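Local structure of tyrosinase (Aspergillus oryzae, 6JUC) at residues 101-106 with 327-332; 149-154 with 376-381; 334-339 with 370-375. The protein probably catalyses the copper-dependent oxidation of L-tyrosine and L-dopa by molecular oxygen to L-dopaquinone, as a tyrosinase. The protein carries 2 engineered substitutions. All coordinates share one frame; numbering follows the deposited sequence.

Contact 1 (101-106 with 327-332); sequences YTFPTW and NLEAIH. With CU (copper (II) ion), chain F; PER (peroxide ion), chain G.
Glu329 OE1, at the end of a side chain lying across the Phe103 ring, is hydrogen-bonded to both Ser303 OG and Thr304 N, while OE2 is held by Asn99 N. Gripped at both oxygens, the buried carboxylate is kept nearly flat against the ring, the two planes 8° apart and OE2 3.9 Å from Phe103 CD1. The extended chain behind it completes the stack: Glu329 CG sits almost exactly on the ring normal, 3.8 Å from the Phe103 centroid, in a CH-pi contact. Phe103 is carried there by a first torsion that sets CG anti to the backbone N (chi1 167°), sending the ring from the first turn of helix 103-129 toward helix 328-340. Its far rim then meets His332 edge-to-face. Phe103 CZ stands above the middle of the imidazole, 3.5 Å from His332 CG, with the planes at 67°. Two polar ends fix that imidazole. His332 NE2 binds copper at 2.0 Å, and His332 ND1 donates in its ring plane to an in-plane lone pair of Glu329 O over 3.3 Å, one turn back. At the ring edge, Leu328 CD2 touches both Phe103 CE2 and Pro104 CG, 3.9 Å from each. At the start of helix 328-340, Asn327 OD1 accepts from Ala330 N at 2.8 Å as an N-cap. Glu329 thus touches His332 by two routes, indirectly through Phe103, whose face its side chain covers, and directly through its carbonyl; together they probably limit how far His332 can turn about its bond to copper.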
# COMPACT_ATOMS: atom_id res chain seq x y z
N TYR B 101 -24.87 12.42 23.23
CA TYR B 101 -24.92 13.81 22.78
C TYR B 101 -23.71 14.63 23.19
O TYR B 101 -23.54 15.75 22.71
CB TYR B 101 -26.20 14.44 23.33
CG TYR B 101 -27.44 13.63 23.02
CD1 TYR B 101 -27.87 13.45 21.71
CD2 TYR B 101 -28.16 13.02 24.05
CE1 TYR B 101 -29.00 12.70 21.43
CE2 TYR B 101 -29.29 12.27 23.78
CZ TYR B 101 -29.70 12.11 22.47
OH TYR B 101 -30.84 11.37 22.19
N THR B 102 -22.88 14.06 24.06
CA THR B 102 -21.63 14.68 24.47
C THR B 102 -20.49 14.22 23.57
O THR B 102 -19.33 14.53 23.84
CB THR B 102 -21.34 14.34 25.94
OG1 THR B 102 -21.59 12.94 26.13
CG2 THR B 102 -22.27 15.11 26.86
N PHE B 103 -20.82 13.51 22.48
CA PHE B 103 -19.78 13.11 21.52
C PHE B 103 -18.94 14.29 21.09
O PHE B 103 -17.71 14.25 21.18
CB PHE B 103 -20.39 12.40 20.31
CG PHE B 103 -19.49 12.20 19.13
CD1 PHE B 103 -18.53 11.18 19.10
CD2 PHE B 103 -19.60 13.04 18.03
CE1 PHE B 103 -17.68 11.05 18.02
CE2 PHE B 103 -18.77 12.91 16.93
CZ PHE B 103 -17.82 11.89 16.92
N PRO B 104 -19.53 15.38 20.59
CA PRO B 104 -18.68 16.48 20.14
C PRO B 104 -17.85 17.10 21.24
O PRO B 104 -16.72 17.55 21.02
CB PRO B 104 -19.70 17.50 19.61
CG PRO B 104 -20.89 16.64 19.23
CD PRO B 104 -20.96 15.62 20.35
N THR B 105 -18.39 17.20 22.46
CA THR B 105 -17.69 17.97 23.49
C THR B 105 -16.63 17.15 24.21
O THR B 105 -15.58 17.69 24.57
CB THR B 105 -18.69 18.52 24.52
OG1 THR B 105 -19.60 17.49 24.90
CG2 THR B 105 -19.50 19.64 23.88
N TRP B 106 -16.92 15.86 24.41
CA TRP B 106 -15.87 14.97 24.91
C TRP B 106 -14.67 15.03 23.97
O TRP B 106 -13.53 15.20 24.41
CB TRP B 106 -16.37 13.53 25.06
CG TRP B 106 -15.36 12.71 25.81
CD1 TRP B 106 -15.32 12.52 27.16
CD2 TRP B 106 -14.26 11.98 25.26
NE1 TRP B 106 -14.26 11.72 27.49
CE2 TRP B 106 -13.59 11.37 26.34
CE3 TRP B 106 -13.77 11.77 23.97
CZ2 TRP B 106 -12.46 10.57 26.18
CZ3 TRP B 106 -12.64 10.97 23.81
CH2 TRP B 106 -12.01 10.39 24.90
N ASN B 327 -26.20 13.44 10.74
CA ASN B 327 -25.57 13.93 11.95
C ASN B 327 -24.05 13.77 11.90
O ASN B 327 -23.48 13.06 11.06
CB ASN B 327 -26.13 13.20 13.17
CG ASN B 327 -25.86 11.71 13.18
OD1 ASN B 327 -24.79 11.30 13.63
ND2 ASN B 327 -26.80 10.90 12.73
N LEU B 328 -23.42 14.51 12.80
CA LEU B 328 -21.97 14.63 12.80
C LEU B 328 -21.31 13.29 13.03
O LEU B 328 -20.31 12.94 12.40
CB LEU B 328 -21.58 15.64 13.89
CG LEU B 328 -20.07 15.85 14.10
CD1 LEU B 328 -19.49 16.73 13.01
CD2 LEU B 328 -19.85 16.42 15.50
N GLU B 329 -21.88 12.52 13.96
CA GLU B 329 -21.21 11.29 14.39
C GLU B 329 -21.29 10.23 13.30
O GLU B 329 -20.34 9.47 13.09
CB GLU B 329 -21.84 10.82 15.71
CG GLU B 329 -21.06 9.68 16.34
CD GLU B 329 -21.65 9.23 17.66
OE1 GLU B 329 -22.69 9.77 18.07
OE2 GLU B 329 -21.05 8.32 18.29
N ALA B 330 -22.42 10.19 12.59
CA ALA B 330 -22.58 9.23 11.50
C ALA B 330 -21.56 9.48 10.39
O ALA B 330 -20.89 8.57 9.89
CB ALA B 330 -23.99 9.32 10.94
N ILE B 331 -21.39 10.74 10.01
CA ILE B 331 -20.37 11.05 8.99
C ILE B 331 -18.99 10.68 9.50
O ILE B 331 -18.18 10.04 8.81
CB ILE B 331 -20.45 12.53 8.59
CG1 ILE B 331 -21.75 12.88 7.84
CG2 ILE B 331 -19.24 12.95 7.76
CD1 ILE B 331 -22.09 14.35 7.84
N HIS B 332 -18.70 11.02 10.75
CA HIS B 332 -17.41 10.67 11.37
C HIS B 332 -17.19 9.16 11.38
O HIS B 332 -16.04 8.68 11.25
CB HIS B 332 -17.42 11.23 12.80
CG HIS B 332 -16.80 10.40 13.87
ND1 HIS B 332 -17.39 9.32 14.48
CD2 HIS B 332 -15.59 10.55 14.48
CE1 HIS B 332 -16.58 8.81 15.39
NE2 HIS B 332 -15.48 9.55 15.41
CU CU F . -13.75 8.96 16.13
O1 PER G . -14.86 8.06 17.89
O2 PER G . -13.34 7.99 17.63

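Contact 2 (149-154 with 376-381); sequences YWDFAR and HCNIDR. With CU (copper (II) ion), chain F; PER (peroxide ion), chain G.
Tyr149 lies flat over the end of Arg381: Arg381 CD sits above the middle of the ring, 3.4 Å from its centroid, and the guanidinium runs on beyond it, nearly parallel (8°), with NE 3.3 Å from Tyr149 CZ. The Tyr149 ring reaches this place with CG between the backbone N and the carbonyl carbon (chi1 68°). Asn378, which buries more than Arg381 and less than Tyr149, meets Tyr149, Phe152 and Arg381 with its amide. Its OD1 offers a lone pair to Arg381 NH1 at 3.0 Å, the donor being tilted from the guanidinium plane, and also touches Tyr149 CD2 at 3.3 Å. Asn378 ND2 stands over one face of Phe152, toward the rim, 3.4 Å from CE2, the amide nearly perpendicular to the ring (84°). A water joins Asn378 ND2 to Asp151 OD1, which it meets at 2.6 Å; the same OD1 closes an Asx turn with Ala153 N. Asp151 OD2 and Arg381 NH1 form a long, charge-only salt bridge at 3.7 Å, and Tyr456 is a further polar partner of both side chains. On another side of helix 371-389, His376 NE2 binds copper; the loop 149-154 thus packs on a helix that carries a ligand of the dinuclear (type-3) copper site.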
# COMPACT_ATOMS: atom_id res chain seq x y z
N TYR B 149 -6.01 20.44 11.11
CA TYR B 149 -7.09 19.50 10.84
C TYR B 149 -6.98 18.90 9.45
O TYR B 149 -6.44 19.52 8.51
CB TYR B 149 -8.45 20.20 11.02
CG TYR B 149 -8.76 21.25 9.99
CD1 TYR B 149 -8.37 22.57 10.24
CD2 TYR B 149 -9.45 20.97 8.81
CE1 TYR B 149 -8.64 23.59 9.33
CE2 TYR B 149 -9.73 21.98 7.91
CZ TYR B 149 -9.32 23.28 8.17
OH TYR B 149 -9.58 24.29 7.28
N TRP B 150 -7.47 17.68 9.32
CA TRP B 150 -7.65 17.05 8.02
C TRP B 150 -9.04 17.34 7.48
O TRP B 150 -10.07 16.88 7.97
CB TRP B 150 -7.48 15.54 8.16
CG TRP B 150 -7.83 14.80 6.90
CD1 TRP B 150 -7.57 15.14 5.60
CD2 TRP B 150 -8.52 13.55 6.87
NE1 TRP B 150 -8.07 14.16 4.77
CE2 TRP B 150 -8.66 13.18 5.52
CE3 TRP B 150 -9.05 12.72 7.88
CZ2 TRP B 150 -9.30 12.00 5.13
CZ3 TRP B 150 -9.68 11.56 7.48
CH2 TRP B 150 -9.81 11.21 6.13
N ASP B 151 -9.12 18.11 6.39
CA ASP B 151 -10.42 18.38 5.79
C ASP B 151 -10.83 17.24 4.88
O ASP B 151 -10.59 17.26 3.67
CB ASP B 151 -10.41 19.69 5.00
CG ASP B 151 -11.83 20.19 4.82
OD1 ASP B 151 -12.74 19.32 4.85
OD2 ASP B 151 -12.04 21.41 4.64
N PHE B 152 -11.41 16.21 5.49
CA PHE B 152 -11.75 15.02 4.71
C PHE B 152 -12.80 15.28 3.63
O PHE B 152 -12.95 14.44 2.72
CB PHE B 152 -12.22 13.91 5.65
CG PHE B 152 -13.33 14.24 6.61
CD1 PHE B 152 -14.61 14.55 6.18
CD2 PHE B 152 -13.07 14.28 7.98
CE1 PHE B 152 -15.62 14.85 7.08
CE2 PHE B 152 -14.07 14.55 8.88
CZ PHE B 152 -15.35 14.86 8.44
N ALA B 153 -13.50 16.40 3.66
CA ALA B 153 -14.57 16.66 2.71
C ALA B 153 -14.21 17.67 1.63
O ALA B 153 -15.04 17.98 0.77
CB ALA B 153 -15.79 17.17 3.47
N ARG B 154 -13.00 18.21 1.68
CA ARG B 154 -12.53 19.20 0.72
C ARG B 154 -11.75 18.50 -0.38
O ARG B 154 -10.95 17.59 -0.10
CB ARG B 154 -11.63 20.23 1.40
CG ARG B 154 -11.14 21.36 0.50
CD ARG B 154 -10.06 22.15 1.24
NE ARG B 154 -9.72 23.37 0.52
CZ ARG B 154 -8.72 24.17 0.90
NH1 ARG B 154 -7.99 23.86 1.96
NH2 ARG B 154 -8.45 25.27 0.22
N HIS B 376 -10.41 13.93 14.10
CA HIS B 376 -11.19 14.52 15.18
C HIS B 376 -10.98 16.02 15.25
O HIS B 376 -11.87 16.76 15.66
CB HIS B 376 -10.90 13.85 16.53
CG HIS B 376 -11.88 12.71 16.67
ND1 HIS B 376 -13.19 12.93 17.00
CD2 HIS B 376 -11.76 11.39 16.40
CE1 HIS B 376 -13.85 11.78 16.99
NE2 HIS B 376 -13.00 10.84 16.64
N CYS B 377 -9.81 16.51 14.84
CA CYS B 377 -9.70 17.98 14.76
C CYS B 377 -10.70 18.53 13.76
O CYS B 377 -11.36 19.56 14.00
CB CYS B 377 -8.24 18.32 14.47
SG CYS B 377 -7.95 20.09 14.66
N ASN B 378 -10.90 17.86 12.61
CA ASN B 378 -11.92 18.39 11.70
C ASN B 378 -13.34 18.17 12.22
O ASN B 378 -14.25 18.97 11.97
CB ASN B 378 -11.79 17.76 10.31
CG ASN B 378 -12.59 18.56 9.29
OD1 ASN B 378 -12.47 19.79 9.24
ND2 ASN B 378 -13.42 17.88 8.52
N ILE B 379 -13.59 17.10 12.98
CA ILE B 379 -14.93 16.94 13.57
C ILE B 379 -15.18 18.07 14.56
O ILE B 379 -16.31 18.58 14.63
CB ILE B 379 -15.06 15.54 14.21
CG1 ILE B 379 -14.94 14.43 13.17
CG2 ILE B 379 -16.31 15.35 15.07
CD1 ILE B 379 -15.89 14.61 11.99
N ASP B 380 -14.14 18.49 15.28
CA ASP B 380 -14.29 19.66 16.14
C ASP B 380 -14.61 20.92 15.35
O ASP B 380 -15.43 21.73 15.77
CB ASP B 380 -13.01 19.90 16.94
CG ASP B 380 -13.26 20.95 18.02
OD1 ASP B 380 -13.99 20.59 18.98
OD2 ASP B 380 -12.72 22.08 17.92
N ARG B 381 -13.95 21.07 14.21
CA ARG B 381 -14.15 22.21 13.32
C ARG B 381 -15.56 22.19 12.76
O ARG B 381 -16.24 23.22 12.73
CB ARG B 381 -13.11 22.15 12.19
CG ARG B 381 -13.26 23.27 11.16
CD ARG B 381 -12.09 23.24 10.18
NE ARG B 381 -12.39 24.01 8.97
CZ ARG B 381 -13.07 23.51 7.94
NH1 ARG B 381 -13.51 22.25 7.98
NH2 ARG B 381 -13.31 24.26 6.87
CU CU F . -13.75 8.96 16.13
O1 PER G . -14.86 8.06 17.89
O2 PER G . -13.34 7.99 17.63
O HOH W 1 -11.66 26.71 6.30
O HOH W 2 -14.85 19.37 6.30

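Contact 3 (334-339 with 370-375); sequences NVHNWV and PIFWLH. With CU (copper (II) ion), chain F; PER (peroxide ion), chain G.
His375 turns the edge of its ring to the face of His336 in the helix pair 328-340 and 371-389, part of the four-helix bundle that houses a type-3 copper site. The short helical segments run roughly antiparallel, at 151° with their axes 11.5 Å apart at closest approach, and side chains bridge the gap. In the edge-to-face pair the planes stand at 76°, and His375 CD2 lies above the rim of the His336 imidazole, 3.8 Å from its NE2. With CG anti to the backbone N, His375 extends far enough for one face to be covered by Val335, whose CG1 comes within 3.3 Å of His375 CE1. The NE2 of His375 is not a copper ligand; it is hydrogen-bonded to the carbonyl of His332 in the helix opposite. His336 NE2 binds copper at 2.1 Å, while its ND1 is held by Met360 O, so the imidazole is fixed at both nitrogens. Val339 CG1 and Ile371 CG2 meet tip to tip at 3.9 Å. Phe372 meets His336 rim to rim, planes at 59°, with CD2 3.7 Å from His336 CE1, and the same rim carries Phe372 CE2 to 3.3 Å from peroxide O2.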
# COMPACT_ATOMS: atom_id res chain seq x y z
N ASN B 334 -18.44 6.91 9.20
CA ASN B 334 -18.08 6.47 7.86
C ASN B 334 -16.61 6.77 7.57
O ASN B 334 -15.94 5.93 6.97
CB ASN B 334 -19.00 7.08 6.78
CG ASN B 334 -20.35 6.39 6.73
OD1 ASN B 334 -20.75 5.76 7.72
ND2 ASN B 334 -21.04 6.47 5.61
N VAL B 335 -16.12 7.95 7.98
CA VAL B 335 -14.73 8.29 7.66
C VAL B 335 -13.78 7.33 8.37
O VAL B 335 -12.79 6.89 7.78
CB VAL B 335 -14.45 9.75 8.04
CG1 VAL B 335 -12.96 10.07 7.89
CG2 VAL B 335 -15.28 10.70 7.18
N HIS B 336 -14.07 6.98 9.62
CA HIS B 336 -13.26 5.96 10.32
C HIS B 336 -13.13 4.71 9.48
O HIS B 336 -12.05 4.15 9.26
CB HIS B 336 -13.92 5.64 11.66
CG HIS B 336 -13.47 6.45 12.83
ND1 HIS B 336 -12.26 6.20 13.46
CD2 HIS B 336 -14.01 7.51 13.49
CE1 HIS B 336 -12.08 7.05 14.46
NE2 HIS B 336 -13.13 7.86 14.50
N ASN B 337 -14.27 4.21 9.00
CA ASN B 337 -14.28 3.02 8.15
C ASN B 337 -13.43 3.20 6.90
O ASN B 337 -12.57 2.39 6.55
CB ASN B 337 -15.73 2.70 7.73
CG ASN B 337 -15.89 1.42 6.94
OD1 ASN B 337 -15.13 0.46 7.10
ND2 ASN B 337 -16.86 1.38 6.02
N TRP B 338 -13.65 4.30 6.20
CA TRP B 338 -13.03 4.48 4.89
C TRP B 338 -11.53 4.66 5.03
O TRP B 338 -10.76 4.23 4.16
CB TRP B 338 -13.67 5.68 4.21
CG TRP B 338 -15.07 5.46 3.73
CD1 TRP B 338 -15.61 4.30 3.26
CD2 TRP B 338 -16.11 6.45 3.65
NE1 TRP B 338 -16.93 4.49 2.91
CE2 TRP B 338 -17.26 5.81 3.14
CE3 TRP B 338 -16.20 7.80 3.98
CZ2 TRP B 338 -18.46 6.47 2.94
CZ3 TRP B 338 -17.40 8.46 3.77
CH2 TRP B 338 -18.53 7.80 3.26
N VAL B 339 -11.06 5.26 6.12
CA VAL B 339 -9.61 5.39 6.32
C VAL B 339 -8.96 4.06 6.66
O VAL B 339 -7.87 3.76 6.14
CB VAL B 339 -9.30 6.44 7.40
CG1 VAL B 339 -7.82 6.38 7.76
CG2 VAL B 339 -9.69 7.83 6.92
N PRO B 370 -2.14 7.96 13.90
CA PRO B 370 -2.00 9.42 14.00
C PRO B 370 -3.04 10.21 13.23
O PRO B 370 -3.31 11.38 13.57
CB PRO B 370 -0.60 9.67 13.40
CG PRO B 370 0.14 8.40 13.73
CD PRO B 370 -0.88 7.31 13.51
N ILE B 371 -3.65 9.65 12.18
CA ILE B 371 -4.67 10.44 11.47
C ILE B 371 -5.95 10.61 12.29
O ILE B 371 -6.76 11.52 12.07
CB ILE B 371 -5.02 9.81 10.11
CG1 ILE B 371 -5.74 10.80 9.19
CG2 ILE B 371 -5.79 8.50 10.29
CD1 ILE B 371 -6.04 10.23 7.82
N PHE B 372 -6.11 9.74 13.29
CA PHE B 372 -7.27 9.84 14.20
C PHE B 372 -7.44 11.26 14.71
O PHE B 372 -8.54 11.84 14.72
CB PHE B 372 -7.06 8.86 15.36
CG PHE B 372 -8.07 8.97 16.48
CD1 PHE B 372 -7.89 9.87 17.52
CD2 PHE B 372 -9.20 8.16 16.46
CE1 PHE B 372 -8.80 9.94 18.56
CE2 PHE B 372 -10.10 8.22 17.50
CZ PHE B 372 -9.93 9.14 18.52
N TRP B 373 -6.34 11.84 15.18
CA TRP B 373 -6.39 13.15 15.82
C TRP B 373 -6.73 14.24 14.80
O TRP B 373 -7.40 15.22 15.14
CB TRP B 373 -5.01 13.43 16.47
CG TRP B 373 -4.64 12.28 17.37
CD1 TRP B 373 -3.86 11.22 17.02
CD2 TRP B 373 -5.03 12.07 18.73
NE1 TRP B 373 -3.74 10.35 18.08
CE2 TRP B 373 -4.44 10.86 19.15
CE3 TRP B 373 -5.82 12.79 19.65
CZ2 TRP B 373 -4.62 10.34 20.43
CZ3 TRP B 373 -5.99 12.28 20.92
CH2 TRP B 373 -5.39 11.07 21.30
N LEU B 374 -6.30 14.07 13.56
CA LEU B 374 -6.51 15.05 12.50
C LEU B 374 -7.97 14.99 12.04
O LEU B 374 -8.62 15.99 11.75
CB LEU B 374 -5.55 14.84 11.33
CG LEU B 374 -4.07 14.77 11.70
CD1 LEU B 374 -3.24 14.41 10.47
CD2 LEU B 374 -3.60 16.08 12.32
N HIS B 375 -8.46 13.75 12.00
CA HIS B 375 -9.88 13.50 11.77
C HIS B 375 -10.72 14.19 12.84
O HIS B 375 -11.62 14.96 12.51
CB HIS B 375 -10.15 11.99 11.76
CG HIS B 375 -11.57 11.61 11.52
ND1 HIS B 375 -12.44 12.25 10.67
CD2 HIS B 375 -12.27 10.57 12.04
CE1 HIS B 375 -13.61 11.64 10.69
NE2 HIS B 375 -13.54 10.61 11.52
CU CU F . -13.75 8.96 16.13
O1 PER G . -14.86 8.06 17.89
O2 PER G . -13.34 7.99 17.63

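The three contacts meet at one copper of the dinuclear site, each supplying one of its histidines: His332, His336 and His376. Contacts 1 and 3 share helix 328-340, contacts 2 and 3 share helix 371-389, and contact 1 adds helix 103-129, which also carries the engineered Phe107. Their centres are about 9 Å (2 and 3), 13 Å (1 and 2) and 14 Å (1 and 3) apart. Along the chain the segments of contacts 1 and 2 alternate, contact 3 follows contact 1, and contact 3 is nested within the loop closed by contact 2. Two helices of the central tyrosinase domain thus supply all three ligands of one copper, while 101-106 and the loop 149-154 pack against them.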